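Local coordinates for protein bromoperoxidase A1 (Streptomyces aureofaciens, PDB 1A8Q) that acts as a cofactor-free, non-heme haloperoxidase able to brominate, and may be a chlorinating enzyme of 7-chlorotetracycline biosynthesis, at residues N145-E150 / G191-V196. Numbering follows the deposited sequence.
Sequences NGVLTE and GGVRCV
V193 meets V147 and L148 through a single methyl group, CG1, and this small apolar cluster carries the contact. V193 CG1 lies 3.7 Å from V147 CG1 and 3.8 Å from L148 CG, so it packs against two consecutive side chains of 145-150. The first torsion of V147 (172°) sets CG1 anti to the backbone N and brings that methyl to the interface, where it also approaches G192 CA at 4.4 Å. L148 CB does not head straight for the partner helix; the isobutyl end swings in, its CD2 3.9 Å from V193 CG1, and lies nearly at right angles to the V193 side chain. Valines suit the buried centre because their short branched tops fill it close to the backbone, while the longer leucine can reach in from the exposed border.

Glycine suits position 192 because its bare backbone faces V147, letting V147 CG1 come up against the CA itself. V147 and G192 have the closest CA atoms of the two segments, 6.6 Å apart, and the local axes approach to 9.2 Å at 168°, almost antiparallel.

No hydrogen bond links the segments; their polar groups look to their own helices or to neighbouring loops. T149 OG1 donates to N145 O (2.7 Å), which T149 N reaches from the opposite face of the carbonyl plane, while R194 forms salt bridges with E190 and D197. G192 O accepts from W28 NE1 in a loop.

The arrangement is apolar packing between helices 137-162 and 189-201, part of the helical cap inserted between strands 112-118 and 215-220 of the alpha/beta hydrolase fold.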
# COMPACT_ATOMS: atom_id res chain seq x y z
N ASN A 145 -16.86 1.81 12.18
CA ASN A 145 -17.46 2.41 13.38
C ASN A 145 -16.41 3.13 14.23
O ASN A 145 -16.76 4.13 14.85
CB ASN A 145 -18.15 1.35 14.26
CG ASN A 145 -19.00 2.00 15.34
OD1 ASN A 145 -19.38 1.39 16.35
ND2 ASN A 145 -19.33 3.28 15.22
N GLY A 146 -15.17 2.65 14.22
CA GLY A 146 -14.13 3.32 15.00
C GLY A 146 -13.87 4.68 14.40
O GLY A 146 -13.68 5.65 15.19
N VAL A 147 -13.74 4.78 13.08
CA VAL A 147 -13.46 6.07 12.45
C VAL A 147 -14.61 7.05 12.73
O VAL A 147 -14.39 8.24 12.94
CB VAL A 147 -13.29 5.91 10.93
CG1 VAL A 147 -13.19 7.23 10.20
CG2 VAL A 147 -12.06 5.02 10.65
N LEU A 148 -15.85 6.54 12.67
CA LEU A 148 -16.99 7.45 12.89
C LEU A 148 -17.24 7.78 14.33
O LEU A 148 -17.89 8.85 14.57
CB LEU A 148 -18.27 6.80 12.30
CG LEU A 148 -18.24 6.77 10.76
CD1 LEU A 148 -19.36 5.89 10.23
CD2 LEU A 148 -18.29 8.15 10.14
N THR A 149 -16.80 7.01 15.29
CA THR A 149 -17.01 7.30 16.70
C THR A 149 -16.07 8.39 17.19
O THR A 149 -16.53 9.40 17.74
CB THR A 149 -16.78 6.03 17.53
OG1 THR A 149 -17.79 5.07 17.15
CG2 THR A 149 -16.88 6.29 19.02
N GLU A 150 -14.79 8.19 16.94
CA GLU A 150 -13.81 9.25 17.34
C GLU A 150 -12.51 8.84 16.61
O GLU A 150 -11.76 8.03 17.15
CB GLU A 150 -13.65 9.30 18.84
CG GLU A 150 -13.18 10.71 19.31
CD GLU A 150 -11.75 11.00 18.82
OE1 GLU A 150 -10.84 10.58 19.51
OE2 GLU A 150 -11.61 11.60 17.74
N GLY A 191 -12.75 9.46 3.39
CA GLY A 191 -11.76 8.50 2.84
C GLY A 191 -11.47 7.41 3.87
O GLY A 191 -11.24 6.23 3.52
N GLY A 192 -11.47 7.77 5.15
CA GLY A 192 -11.28 6.83 6.24
C GLY A 192 -12.27 5.67 6.14
O GLY A 192 -11.89 4.48 6.07
N VAL A 193 -13.55 6.01 6.06
CA VAL A 193 -14.58 4.94 5.99
C VAL A 193 -14.76 4.33 4.62
O VAL A 193 -14.84 3.09 4.51
CB VAL A 193 -15.95 5.52 6.45
CG1 VAL A 193 -15.83 6.04 7.89
CG2 VAL A 193 -16.47 6.58 5.53
N ARG A 194 -14.73 5.05 3.50
CA ARG A 194 -15.00 4.48 2.20
C ARG A 194 -13.86 3.56 1.76
O ARG A 194 -14.11 2.59 1.02
CB ARG A 194 -15.13 5.53 1.09
CG ARG A 194 -16.38 6.40 1.19
CD ARG A 194 -17.54 5.68 0.47
NE ARG A 194 -17.99 4.58 1.32
CZ ARG A 194 -18.79 4.75 2.37
NH1 ARG A 194 -19.19 5.99 2.66
NH2 ARG A 194 -19.19 3.73 3.14
N CYS A 195 -12.63 3.90 2.20
CA CYS A 195 -11.55 2.96 1.82
C CYS A 195 -11.76 1.61 2.46
O CYS A 195 -11.33 0.60 1.83
CB CYS A 195 -10.19 3.51 2.32
SG CYS A 195 -9.59 4.81 1.18
N VAL A 196 -12.33 1.49 3.65
CA VAL A 196 -12.59 0.19 4.26
C VAL A 196 -13.50 -0.66 3.37
O VAL A 196 -13.22 -1.84 3.12
CB VAL A 196 -13.23 0.33 5.65
CG1 VAL A 196 -13.45 -1.05 6.27
CG2 VAL A 196 -12.27 1.15 6.52